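Local structure of thioesterase superfamily (Jannaschia sp., 2OAF) at residues D48-E53 with I104-D109; Y61-E64 with N68-T71; W25-P30 with P40-E45. The protein probably hydrolyses thioesters, as a tetrameric hotdog-fold member of the thioesterase superfamily whose natural substrate remains to be established. All coordinates share one frame; numbering follows the deposited sequence.

Interaction 1: residues D48-E53 with I104-D109; sequences DAWWSE and ITFRVD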
ATOM      1  N   ASP B  48      -7.335 -14.398  -4.253  1.00 29.54           N
ATOM      2  CA  ASP B  48      -6.384 -14.645  -5.335  1.00 30.44           C
ATOM      3  C   ASP B  48      -5.726 -16.028  -5.181  1.00 29.56           C
ATOM      4  O   ASP B  48      -5.571 -16.753  -6.171  1.00 29.14           O
ATOM      5  CB  ASP B  48      -5.319 -13.543  -5.377  1.00 31.60           C
ATOM      6  CG  ASP B  48      -4.265 -13.800  -6.424  1.00 33.39           C
ATOM      7  OD1 ASP B  48      -4.480 -13.453  -7.596  1.00 27.85           O
ATOM      8  OD2 ASP B  48      -3.233 -14.379  -6.078  1.00 31.71           O
ATOM      9  N   ALA B  49      -5.355 -16.394  -3.946  1.00 29.37           N
ATOM     10  CA  ALA B  49      -4.762 -17.709  -3.666  1.00 30.05           C
ATOM     11  C   ALA B  49      -5.762 -18.857  -3.873  1.00 29.67           C
ATOM     12  O   ALA B  49      -5.380 -19.974  -4.219  1.00 28.32           O
ATOM     13  CB  ALA B  49      -4.137 -17.765  -2.216  1.00 28.72           C
ATOM     14  N   TRP B  50      -7.040 -18.582  -3.630  1.00 29.05           N
ATOM     15  CA  TRP B  50      -8.099 -19.586  -3.871  1.00 30.48           C
ATOM     16  C   TRP B  50      -8.131 -19.907  -5.360  1.00 28.61           C
ATOM     17  O   TRP B  50      -8.141 -21.047  -5.762  1.00 28.21           O
ATOM     18  CB  TRP B  50      -9.469 -19.096  -3.371  1.00 30.00           C
ATOM     19  CG  TRP B  50     -10.551 -20.111  -3.440  1.00 27.40           C
ATOM     20  CD1 TRP B  50     -10.999 -20.914  -2.416  1.00 26.66           C
ATOM     21  CD2 TRP B  50     -11.351 -20.445  -4.593  1.00 25.46           C
ATOM     22  NE1 TRP B  50     -12.030 -21.732  -2.876  1.00 28.28           N
ATOM     23  CE2 TRP B  50     -12.248 -21.472  -4.204  1.00 25.22           C
ATOM     24  CE3 TRP B  50     -11.395 -19.985  -5.902  1.00 26.81           C
ATOM     25  CZ2 TRP B  50     -13.138 -22.027  -5.074  1.00 26.74           C
ATOM     26  CZ3 TRP B  50     -12.324 -20.552  -6.790  1.00 28.37           C
ATOM     27  CH2 TRP B  50     -13.161 -21.547  -6.375  1.00 30.32           C
ATOM     28  N   TRP B  51      -8.117 -18.874  -6.182  1.00 30.33           N
ATOM     29  CA  TRP B  51      -8.082 -19.075  -7.628  1.00 31.56           C
ATOM     30  C   TRP B  51      -6.850 -19.844  -8.066  1.00 32.08           C
ATOM     31  O   TRP B  51      -6.934 -20.682  -8.933  1.00 33.14           O
ATOM     32  CB  TRP B  51      -8.155 -17.731  -8.367  1.00 30.32           C
ATOM     33  CG  TRP B  51      -9.483 -17.114  -8.325  1.00 29.70           C
ATOM     34  CD1 TRP B  51      -9.856 -16.049  -7.594  1.00 31.56           C
ATOM     35  CD2 TRP B  51     -10.632 -17.523  -9.065  1.00 34.23           C
ATOM     36  NE1 TRP B  51     -11.163 -15.740  -7.828  1.00 31.37           N
ATOM     37  CE2 TRP B  51     -11.676 -16.639  -8.722  1.00 32.02           C
ATOM     38  CE3 TRP B  51     -10.880 -18.548  -9.976  1.00 33.04           C
ATOM     39  CZ2 TRP B  51     -12.961 -16.737  -9.264  1.00 33.30           C
ATOM     40  CZ3 TRP B  51     -12.180 -18.652 -10.521  1.00 37.25           C
ATOM     41  CH2 TRP B  51     -13.198 -17.742 -10.153  1.00 30.14           C
ATOM     42  N   SER B  52      -5.694 -19.532  -7.501  1.00 33.04           N
ATOM     43  CA  SER B  52      -4.483 -20.294  -7.821  1.00 33.22           C
ATOM     44  C   SER B  52      -4.651 -21.772  -7.490  1.00 34.82           C
ATOM     45  O   SER B  52      -4.234 -22.621  -8.234  1.00 36.01           O
ATOM     46  CB  SER B  52      -3.279 -19.757  -7.057  1.00 31.31           C
ATOM     47  OG  SER B  52      -2.888 -18.528  -7.602  1.00 34.29           O
ATOM     48  N   GLU B  53      -5.258 -22.054  -6.348  1.00 32.69           N
ATOM     49  CA  GLU B  53      -5.406 -23.411  -5.886  1.00 34.06           C
ATOM     50  C   GLU B  53      -6.358 -24.220  -6.775  1.00 34.16           C
ATOM     51  O   GLU B  53      -6.073 -25.366  -7.108  1.00 34.09           O
ATOM     52  CB  GLU B  53      -5.928 -23.388  -4.437  1.00 34.56           C
ATOM     53  CG  GLU B  53      -6.107 -24.741  -3.800  1.00 36.77           C
ATOM     54  CD  GLU B  53      -4.804 -25.493  -3.606  1.00 43.65           C
ATOM     55  OE1 GLU B  53      -3.727 -24.844  -3.529  1.00 47.54           O
ATOM     56  OE2 GLU B  53      -4.883 -26.746  -3.528  1.00 50.65           O
ATOM     57  N   ILE B 104     -20.238 -13.934  -8.068  1.00 28.30           N
ATOM     58  CA  ILE B 104     -19.759 -14.888  -7.083  1.00 28.36           C
ATOM     59  C   ILE B 104     -19.468 -14.136  -5.789  1.00 28.17           C
ATOM     60  O   ILE B 104     -19.013 -13.006  -5.837  1.00 29.01           O
ATOM     61  CB  ILE B 104     -18.482 -15.590  -7.603  1.00 27.31           C
ATOM     62  CG1 ILE B 104     -18.069 -16.750  -6.669  1.00 30.41           C
ATOM     63  CG2 ILE B 104     -17.309 -14.566  -7.808  1.00 29.87           C
ATOM     64  CD1 ILE B 104     -16.893 -17.540  -7.192  1.00 25.79           C
ATOM     65  N   THR B 105     -19.746 -14.742  -4.640  1.00 29.95           N
ATOM     66  CA  THR B 105     -19.383 -14.146  -3.365  1.00 28.52           C
ATOM     67  C   THR B 105     -18.477 -15.098  -2.624  1.00 29.14           C
ATOM     68  O   THR B 105     -18.799 -16.281  -2.434  1.00 28.91           O
ATOM     69  CB  THR B 105     -20.592 -13.821  -2.502  1.00 28.10           C
ATOM     70  OG1 THR B 105     -21.454 -12.927  -3.209  1.00 31.15           O
ATOM     71  CG2 THR B 105     -20.171 -13.209  -1.149  1.00 27.01           C
ATOM     72  N   PHE B 106     -17.331 -14.553  -2.222  1.00 27.38           N
ATOM     73  CA  PHE B 106     -16.354 -15.241  -1.407  1.00 29.26           C
ATOM     74  C   PHE B 106     -16.465 -14.734  -0.000  1.00 29.39           C
ATOM     75  O   PHE B 106     -16.551 -13.512   0.211  1.00 29.33           O
ATOM     76  CB  PHE B 106     -14.938 -14.949  -1.902  1.00 27.66           C
ATOM     77  CG  PHE B 106     -14.580 -15.675  -3.170  1.00 27.44           C
ATOM     78  CD1 PHE B 106     -14.070 -16.951  -3.129  1.00 26.50           C
ATOM     79  CD2 PHE B 106     -14.753 -15.077  -4.397  1.00 29.12           C
ATOM     80  CE1 PHE B 106     -13.733 -17.621  -4.295  1.00 31.55           C
ATOM     81  CE2 PHE B 106     -14.402 -15.743  -5.556  1.00 34.72           C
ATOM     82  CZ  PHE B 106     -13.888 -17.019  -5.492  1.00 29.87           C
ATOM     83  N   ARG B 107     -16.401 -15.675   0.942  1.00 28.28           N
ATOM     84  CA  ARG B 107     -16.164 -15.397   2.343  1.00 28.16           C
ATOM     85  C   ARG B 107     -14.694 -15.587   2.667  1.00 28.75           C
ATOM     86  O   ARG B 107     -14.049 -16.500   2.135  1.00 25.90           O
ATOM     87  CB  ARG B 107     -16.978 -16.360   3.189  1.00 29.01           C
ATOM     88  CG  ARG B 107     -18.425 -16.029   3.262  1.00 27.72           C
ATOM     89  CD  ARG B 107     -18.742 -14.911   4.280  1.00 28.98           C
ATOM     90  NE  ARG B 107     -18.717 -15.434   5.634  1.00 29.41           N
ATOM     91  CZ  ARG B 107     -17.683 -15.368   6.471  1.00 26.30           C
ATOM     92  NH1 ARG B 107     -16.578 -14.736   6.130  1.00 33.51           N
ATOM     93  NH2 ARG B 107     -17.773 -15.936   7.663  1.00 30.64           N
ATOM     94  N   VAL B 108     -14.170 -14.716   3.522  1.00 27.75           N
ATOM     95  CA  VAL B 108     -12.848 -14.882   4.108  1.00 28.62           C
ATOM     96  C   VAL B 108     -12.948 -14.577   5.609  1.00 29.46           C
ATOM     97  O   VAL B 108     -13.452 -13.508   5.986  1.00 30.34           O
ATOM     98  CB  VAL B 108     -11.796 -13.939   3.496  1.00 27.54           C
ATOM     99  CG1 VAL B 108     -10.442 -14.121   4.202  1.00 26.55           C
ATOM    100  CG2 VAL B 108     -11.679 -14.134   1.969  1.00 27.07           C
ATOM    101  N   ASP B 109     -12.490 -15.514   6.449  1.00 29.06           N
ATOM    102  CA  ASP B 109     -12.348 -15.284   7.881  1.00 28.52           C
ATOM    103  C   ASP B 109     -10.843 -15.217   8.105  1.00 28.80           C
ATOM    104  O   ASP B 109     -10.085 -16.154   7.746  1.00 28.26           O
ATOM    105  CB  ASP B 109     -12.890 -16.411   8.768  1.00 26.49           C
ATOM    106  CG  ASP B 109     -14.414 -16.490   8.812  1.00 34.40           C
ATOM    107  OD1 ASP B 109     -15.098 -15.599   8.264  1.00 29.20           O
ATOM    108  OD2 ASP B 109     -14.923 -17.472   9.416  1.00 34.03           O
TER
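Trp50, Trp51 and Phe106 form a buried aromatic cluster between helix 39-54 and strand 103-112, where the long helix lies against the concave face of the antiparallel sheet, the defining packing of the hotdog fold. Phe106 reaches out from the strand and turns its edge to the face of the Trp50 indole, a T-shaped pair with the ring planes at 69° and the centroids of the phenyl and the six-membered indole ring 5.2 Å apart. CE1 of Phe106 leads the approach, 3.7 Å from CE3 of Trp50 and over the CD2-CE3 bond, beside the fusion of the two rings and off the centre of the six-membered one. Beside it, CZ of Phe106 comes within 3.8 Å of NE1 and 3.9 Å of CZ2 of Trp51, in an oblique meeting. The neighbouring tryptophans converge on one phenyl by different first torsions: Trp50 has CG opposite its backbone N (chi1 -173°), whereas Trp51 has CG beside its own backbone N and anti to its carbonyl carbon (chi1 -73°), and CZ3 of Trp50 then lies over the Trp51 ring. Ile145 of helix 139-145 packs on both indoles, and Pro96 of strand 90-99 on Trp50. Putting an alanine in place of Trp50 would probably leave the edge of Phe106 without the face it rests on and open a gap beside Ile145. No hydrogen bond joins residues 48-53 to 104-109, so these segments are held by ring shape, dispersion and the attraction of a C-H edge for a pi face.

Interaction 2: residues Y61-E64 with N68-T71; sequences YHLE and NVGT
Leu63 O, near the end of helix 59-65, accepts from Val69 N, the first residue of the following strand, in a nearly straight bond of 3.0 Å (169° at the hydrogen); the donor is tilted out of the carbonyl plane. Asn68 N adds a weak, bent bond to Glu64 O. Asn68 has left the helix with a positive phi of 62°, and this turn brings the chain back beside its own last helical residues. Two C-H...O contacts run alongside: CA of Asn68 lies 3.2 Å from Glu64 O, and CA of Glu64 is equally near Val69 O. Water bridges extend the polar set. One water donates to Glu64 OE1 and accepts from Thr71 N; another donates to Glu64 O and to Asn68 OD1, an oxygen that also receives Asp130 N. Within the hotdog fold this is the point where the short second helix hands over to strand 69-80, which then pairs with strand 115-128. The Glu64 side chain starts away from the strand but bends at chi2 (129°), carrying OE1 back to 3.3 Å from Gly70 CA. A beta carbon on Gly70 would run into that oxygen. Apolar contacts line another side: CG of Leu63 stands 4.2 Å from Val69 CB, while Leu63 CD2 meets Thr71 CG2 at 3.9 Å, the two side chains crossing at about a right angle. Leu63 CG also packs against the carbonyl oxygen of Val69, 3.5 Å from that O. Leu141 of helix 139-145 packs against both Leu63 and Val69, and Trp25 of the second subunit rests on Glu64.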
ATOM      1  N   TYR B  61      -4.118 -12.944 -12.090  1.00 30.51           N
ATOM      2  CA  TYR B  61      -3.229 -12.563 -13.210  1.00 30.94           C
ATOM      3  C   TYR B  61      -3.359 -13.580 -14.332  1.00 31.11           C
ATOM      4  O   TYR B  61      -3.576 -13.213 -15.480  1.00 30.50           O
ATOM      5  CB  TYR B  61      -1.778 -12.465 -12.707  1.00 32.70           C
ATOM      6  CG  TYR B  61      -0.720 -11.871 -13.638  1.00 32.45           C
ATOM      7  CD1 TYR B  61      -0.480 -10.513 -13.657  1.00 34.78           C
ATOM      8  CD2 TYR B  61       0.077 -12.689 -14.457  1.00 32.94           C
ATOM      9  CE1 TYR B  61       0.514  -9.971 -14.449  1.00 32.81           C
ATOM     10  CE2 TYR B  61       1.084 -12.142 -15.271  1.00 31.82           C
ATOM     11  CZ  TYR B  61       1.275 -10.790 -15.268  1.00 33.55           C
ATOM     12  OH  TYR B  61       2.256 -10.223 -16.036  1.00 30.57           O
ATOM     13  N   HIS B  62      -3.243 -14.857 -13.974  1.00 31.33           N
ATOM     14  CA  HIS B  62      -3.469 -15.974 -14.898  1.00 30.73           C
ATOM     15  C   HIS B  62      -4.908 -15.963 -15.437  1.00 32.65           C
ATOM     16  O   HIS B  62      -5.110 -16.003 -16.644  1.00 32.60           O
ATOM     17  CB  HIS B  62      -3.145 -17.280 -14.161  1.00 30.48           C
ATOM     18  CG  HIS B  62      -3.520 -18.524 -14.903  1.00 25.93           C
ATOM     19  ND1 HIS B  62      -3.053 -18.805 -16.169  1.00 32.50           N
ATOM     20  CD2 HIS B  62      -4.305 -19.572 -14.546  1.00 33.78           C
ATOM     21  CE1 HIS B  62      -3.557 -19.963 -16.570  1.00 39.83           C
ATOM     22  NE2 HIS B  62      -4.312 -20.452 -15.598  1.00 30.68           N
ATOM     23  N   LEU B  63      -5.901 -15.866 -14.542  1.00 32.47           N
ATOM     24  CA  LEU B  63      -7.322 -15.829 -14.941  1.00 33.26           C
ATOM     25  C   LEU B  63      -7.625 -14.758 -15.987  1.00 33.93           C
ATOM     26  O   LEU B  63      -8.245 -15.024 -17.029  1.00 34.42           O
ATOM     27  CB  LEU B  63      -8.193 -15.591 -13.702  1.00 31.23           C
ATOM     28  CG  LEU B  63      -9.678 -15.934 -13.761  1.00 34.64           C
ATOM     29  CD1 LEU B  63      -9.936 -17.390 -14.208  1.00 25.77           C
ATOM     30  CD2 LEU B  63     -10.324 -15.649 -12.407  1.00 31.87           C
ATOM     31  N   GLU B  64      -7.186 -13.540 -15.708  1.00 32.87           N
ATOM     32  CA  GLU B  64      -7.457 -12.425 -16.583  1.00 35.05           C
ATOM     33  C   GLU B  64      -6.589 -12.427 -17.862  1.00 33.98           C
ATOM     34  O   GLU B  64      -7.100 -12.265 -18.973  1.00 33.75           O
ATOM     35  CB  GLU B  64      -7.325 -11.106 -15.794  1.00 35.67           C
ATOM     36  CG  GLU B  64      -7.424  -9.863 -16.674  1.00 43.82           C
ATOM     37  CD  GLU B  64      -8.417  -8.820 -16.194  1.00 44.28           C
ATOM     38  OE1 GLU B  64      -9.093  -9.028 -15.149  1.00 45.75           O
ATOM     39  OE2 GLU B  64      -8.499  -7.779 -16.903  1.00 51.46           O
ATOM     40  N   ASN B  68      -8.610 -14.862 -20.121  1.00 31.52           N
ATOM     41  CA  ASN B  68      -9.457 -13.758 -20.558  1.00 31.89           C
ATOM     42  C   ASN B  68     -10.735 -13.573 -19.746  1.00 33.47           C
ATOM     43  O   ASN B  68     -11.749 -13.098 -20.265  1.00 32.08           O
ATOM     44  CB  ASN B  68      -9.822 -13.904 -22.034  1.00 31.05           C
ATOM     45  CG  ASN B  68     -10.223 -12.589 -22.654  1.00 31.06           C
ATOM     46  OD1 ASN B  68      -9.732 -11.523 -22.266  1.00 33.92           O
ATOM     47  ND2 ASN B  68     -11.115 -12.649 -23.604  1.00 32.27           N
ATOM     48  N   VAL B  69     -10.672 -13.923 -18.463  1.00 33.38           N
ATOM     49  CA  VAL B  69     -11.802 -13.761 -17.571  1.00 31.39           C
ATOM     50  C   VAL B  69     -11.396 -12.822 -16.447  1.00 32.61           C
ATOM     51  O   VAL B  69     -10.431 -13.085 -15.732  1.00 31.78           O
ATOM     52  CB  VAL B  69     -12.273 -15.120 -16.996  1.00 31.78           C
ATOM     53  CG1 VAL B  69     -13.348 -14.896 -15.917  1.00 33.90           C
ATOM     54  CG2 VAL B  69     -12.832 -16.021 -18.112  1.00 28.12           C
ATOM     55  N   GLY B  70     -12.107 -11.704 -16.328  1.00 31.29           N
ATOM     56  CA  GLY B  70     -11.910 -10.799 -15.221  1.00 30.18           C
ATOM     57  C   GLY B  70     -12.982 -11.021 -14.188  1.00 30.71           C
ATOM     58  O   GLY B  70     -14.069 -11.522 -14.504  1.00 29.94           O
ATOM     59  N   THR B  71     -12.676 -10.690 -12.941  1.00 32.31           N
ATOM     60  CA  THR B  71     -13.656 -10.811 -11.859  1.00 33.03           C
ATOM     61  C   THR B  71     -13.604  -9.539 -11.011  1.00 34.45           C
ATOM     62  O   THR B  71     -13.264  -9.578  -9.854  1.00 34.03           O
ATOM     63  CB  THR B  71     -13.491 -12.098 -10.999  1.00 34.51           C
ATOM     64  OG1 THR B  71     -12.312 -12.036 -10.185  1.00 36.53           O
ATOM     65  CG2 THR B  71     -13.453 -13.336 -11.849  1.00 33.69           C
TER
HETATM   66  O   HOH W   1      -9.672  -9.938 -12.290  1.00 38.60           O
HETATM   67  O   HOH W   2      -7.207 -10.674 -21.514  1.00 47.82           O

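Interaction 3: residues W25-P30 with P40-E45; sequences WGDCDP and PRFALE. With PO4 (phosphate ion), chain C.
The Phe42 ring takes the Asp27 carboxylate at its edge, close to the ring plane: CZ points at CG of Asp27 from 3.7 Å, and the planes of carboxylate and ring stand nearly perpendicular, at 88°. The Arg41 guanidinium is likewise approached along its edge, by OD1 of Asp27 at NH2 and by the phosphate oxygen O4 at NE. These contacts join the loop following strand 17-21 to the N-terminal half of the long helix of the hotdog fold. The Asp-Cys-Asp-Pro sequence of that loop resembles the one that carries the catalytic carboxylate in 4-hydroxybenzoyl-CoA thioesterase; whether it does so here is not established. Arg41 and Asp27 form a long salt bridge, NH2 to OD1 3.4 Å, with a weak hydrogen bond and planes 41° apart. Asp27 is anchored more firmly through OD2, which accepts from Thr24 N, so one oxygen is tied back to its own loop while the other turns to the helix. Arg41 extends through its first two torsions and then bends at chi3 (60°), which swings the guanidinium round between carboxylate and anion. The phosphate, probably from the crystallisation liquor, is also bound by Arg41 NE and His38 ND1 of the third subunit and so lies between chains. From this chain, Arg41 NE reaches its O4 over 3.3 Å, in a weak bond.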
ATOM      1  N   TRP B  25       5.590  -5.646  10.901  1.00 27.70           N
ATOM      2  CA  TRP B  25       5.752  -4.297  11.386  1.00 29.45           C
ATOM      3  C   TRP B  25       5.155  -3.245  10.450  1.00 27.84           C
ATOM      4  O   TRP B  25       4.455  -2.334  10.866  1.00 29.93           O
ATOM      5  CB  TRP B  25       7.247  -4.068  11.582  1.00 28.07           C
ATOM      6  CG  TRP B  25       7.675  -2.679  11.763  1.00 26.86           C
ATOM      7  CD1 TRP B  25       8.114  -1.818  10.786  1.00 30.07           C
ATOM      8  CD2 TRP B  25       7.771  -1.967  12.994  1.00 26.09           C
ATOM      9  NE1 TRP B  25       8.453  -0.610  11.345  1.00 25.57           N
ATOM     10  CE2 TRP B  25       8.252  -0.675  12.695  1.00 23.60           C
ATOM     11  CE3 TRP B  25       7.507  -2.292  14.325  1.00 28.71           C
ATOM     12  CZ2 TRP B  25       8.466   0.280  13.677  1.00 26.95           C
ATOM     13  CZ3 TRP B  25       7.724  -1.347  15.287  1.00 29.16           C
ATOM     14  CH2 TRP B  25       8.192  -0.069  14.960  1.00 28.21           C
ATOM     15  N   GLY B  26       5.470  -3.373   9.173  1.00 29.74           N
ATOM     16  CA  GLY B  26       5.086  -2.383   8.176  1.00 30.94           C
ATOM     17  C   GLY B  26       3.596  -2.312   7.880  1.00 30.69           C
ATOM     18  O   GLY B  26       3.086  -1.315   7.333  1.00 31.08           O
ATOM     19  N   ASP B  27       2.887  -3.371   8.245  1.00 28.78           N
ATOM     20  CA  ASP B  27       1.446  -3.415   8.121  1.00 28.42           C
ATOM     21  C   ASP B  27       0.771  -2.709   9.311  1.00 28.30           C
ATOM     22  O   ASP B  27      -0.437  -2.474   9.280  1.00 29.68           O
ATOM     23  CB  ASP B  27       0.992  -4.864   8.124  1.00 29.58           C
ATOM     24  CG  ASP B  27       1.515  -5.664   6.942  1.00 33.19           C
ATOM     25  OD1 ASP B  27       1.404  -5.168   5.822  1.00 32.65           O
ATOM     26  OD2 ASP B  27       2.044  -6.790   7.129  1.00 36.95           O
ATOM     27  N   CYS B  28       1.522  -2.406  10.363  1.00 27.12           N
ATOM     28  CA  CYS B  28       0.941  -1.892  11.614  1.00 27.01           C
ATOM     29  C   CYS B  28       0.957  -0.400  11.743  1.00 28.81           C
ATOM     30  O   CYS B  28       1.869   0.258  11.266  1.00 30.81           O
ATOM     31  CB  CYS B  28       1.687  -2.461  12.829  1.00 27.29           C
ATOM     32  SG  CYS B  28       1.533  -4.286  12.938  1.00 32.66           S
ATOM     33  N   ASP B  29      -0.043   0.126  12.451  1.00 29.40           N
ATOM     34  CA  ASP B  29      -0.145   1.550  12.737  1.00 27.77           C
ATOM     35  C   ASP B  29       0.428   1.889  14.103  1.00 27.29           C
ATOM     36  O   ASP B  29       0.960   1.017  14.805  1.00 28.53           O
ATOM     37  CB  ASP B  29      -1.604   2.013  12.566  1.00 30.01           C
ATOM     38  CG  ASP B  29      -2.571   1.340  13.508  1.00 32.51           C
ATOM     39  OD1 ASP B  29      -2.178   0.885  14.615  1.00 33.12           O
ATOM     40  OD2 ASP B  29      -3.744   1.283  13.111  1.00 37.48           O
ATOM     41  N   PRO B  30       0.438   3.173  14.464  1.00 26.25           N
ATOM     42  CA  PRO B  30       0.940   3.445  15.795  1.00 28.39           C
ATOM     43  C   PRO B  30       0.214   2.847  17.015  1.00 28.31           C
ATOM     44  O   PRO B  30       0.746   2.928  18.100  1.00 29.41           O
ATOM     45  CB  PRO B  30       0.950   4.960  15.848  1.00 25.40           C
ATOM     46  CG  PRO B  30       1.055   5.393  14.456  1.00 25.78           C
ATOM     47  CD  PRO B  30       0.186   4.418  13.726  1.00 23.47           C
ATOM     48  N   PRO B  40      -8.289  -5.338   3.968  1.00 33.39           N
ATOM     49  CA  PRO B  40      -8.911  -5.780   2.695  1.00 34.49           C
ATOM     50  C   PRO B  40      -7.886  -6.393   1.738  1.00 34.29           C
ATOM     51  O   PRO B  40      -8.181  -7.336   1.025  1.00 34.14           O
ATOM     52  CB  PRO B  40      -9.465  -4.476   2.125  1.00 34.49           C
ATOM     53  CG  PRO B  40      -9.748  -3.607   3.378  1.00 35.57           C
ATOM     54  CD  PRO B  40      -8.554  -3.912   4.250  1.00 35.41           C
ATOM     55  N   ARG B  41      -6.702  -5.821   1.696  1.00 35.72           N
ATOM     56  CA  ARG B  41      -5.631  -6.358   0.867  1.00 37.00           C
ATOM     57  C   ARG B  41      -5.318  -7.808   1.206  1.00 34.54           C
ATOM     58  O   ARG B  41      -5.098  -8.633   0.310  1.00 32.87           O
ATOM     59  CB  ARG B  41      -4.348  -5.553   1.040  1.00 37.10           C
ATOM     60  CG  ARG B  41      -3.165  -6.196   0.303  1.00 47.88           C
ATOM     61  CD  ARG B  41      -2.035  -5.243  -0.106  1.00 52.59           C
ATOM     62  NE  ARG B  41      -1.432  -4.568   1.033  1.00 54.27           N
ATOM     63  CZ  ARG B  41      -0.569  -5.120   1.867  1.00 58.52           C
ATOM     64  NH1 ARG B  41      -0.193  -6.380   1.714  1.00 65.27           N
ATOM     65  NH2 ARG B  41      -0.092  -4.403   2.877  1.00 67.86           N
ATOM     66  N   PHE B  42      -5.237  -8.107   2.505  1.00 31.68           N
ATOM     67  CA  PHE B  42      -4.971  -9.478   2.945  1.00 31.33           C
ATOM     68  C   PHE B  42      -6.102 -10.400   2.512  1.00 30.39           C
ATOM     69  O   PHE B  42      -5.860 -11.512   2.054  1.00 31.93           O
ATOM     70  CB  PHE B  42      -4.857  -9.599   4.469  1.00 33.48           C
ATOM     71  CG  PHE B  42      -3.768  -8.767   5.098  1.00 34.61           C
ATOM     72  CD1 PHE B  42      -2.590  -8.469   4.421  1.00 41.93           C
ATOM     73  CD2 PHE B  42      -3.899  -8.353   6.407  1.00 35.29           C
ATOM     74  CE1 PHE B  42      -1.592  -7.733   5.030  1.00 39.24           C
ATOM     75  CE2 PHE B  42      -2.896  -7.629   7.022  1.00 38.89           C
ATOM     76  CZ  PHE B  42      -1.743  -7.314   6.325  1.00 38.25           C
ATOM     77  N   ALA B  43      -7.341  -9.960   2.675  1.00 29.07           N
ATOM     78  CA  ALA B  43      -8.485 -10.801   2.284  1.00 28.90           C
ATOM     79  C   ALA B  43      -8.511 -11.081   0.771  1.00 27.15           C
ATOM     80  O   ALA B  43      -8.795 -12.200   0.328  1.00 27.99           O
ATOM     81  CB  ALA B  43      -9.808 -10.185   2.760  1.00 29.25           C
ATOM     82  N   LEU B  44      -8.179 -10.068  -0.009  1.00 28.79           N
ATOM     83  CA  LEU B  44      -8.124 -10.199  -1.458  1.00 30.33           C
ATOM     84  C   LEU B  44      -7.007 -11.136  -1.902  1.00 29.55           C
ATOM     85  O   LEU B  44      -7.179 -11.941  -2.827  1.00 30.51           O
ATOM     86  CB  LEU B  44      -8.025  -8.825  -2.114  1.00 30.33           C
ATOM     87  CG  LEU B  44      -9.345  -8.136  -2.523  1.00 29.61           C
ATOM     88  CD1 LEU B  44     -10.385  -8.236  -1.438  1.00 34.21           C
ATOM     89  CD2 LEU B  44      -9.099  -6.651  -2.905  1.00 37.15           C
ATOM     90  N   GLU B  45      -5.865 -11.045  -1.240  1.00 28.68           N
ATOM     91  CA  GLU B  45      -4.754 -11.963  -1.476  1.00 32.13           C
ATOM     92  C   GLU B  45      -5.177 -13.438  -1.267  1.00 29.68           C
ATOM     93  O   GLU B  45      -4.777 -14.332  -2.011  1.00 28.49           O
ATOM     94  CB  GLU B  45      -3.595 -11.563  -0.580  1.00 33.66           C
ATOM     95  CG  GLU B  45      -2.331 -12.427  -0.686  1.00 49.09           C
ATOM     96  CD  GLU B  45      -1.336 -12.163   0.463  1.00 46.29           C
ATOM     97  OE1 GLU B  45      -1.215 -10.956   0.868  1.00 59.31           O
ATOM     98  OE2 GLU B  45      -0.719 -13.161   0.943  1.00 45.63           O
TER
HETATM   99  P   PO4 C 144      -2.971  -0.872   0.749  1.00 48.31           P
HETATM  100  O1  PO4 C 144      -3.577   0.138  -0.183  1.00 48.52           O
HETATM  101  O2  PO4 C 144      -2.842  -0.287   2.128  1.00 58.22           O
HETATM  102  O3  PO4 C 144      -3.904  -2.055   0.842  1.00 66.16           O
HETATM  103  O4  PO4 C 144      -1.641  -1.338   0.188  1.00 62.47           O

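From the N terminus, interaction 3 closes first, bringing the loop after strand 17-21 back onto the early turns of helix 39-54. Further along that same helix, interaction 1 opens and spans to strand 103-112, a much longer closure. Interaction 2 falls within that span: it is the tight turn from helix 59-65 into strand 69-80. Its Leu63 CD2 lies 3.8 Å from CE3 of Trp51, so the two helices and the sheet share one core there. Interactions 1 and 3 meet only lightly, Val108 CG2 on Ala43 O. Interactions 2 and 3, with centres about 24 Å apart, do not touch, yet both contact the second subunit.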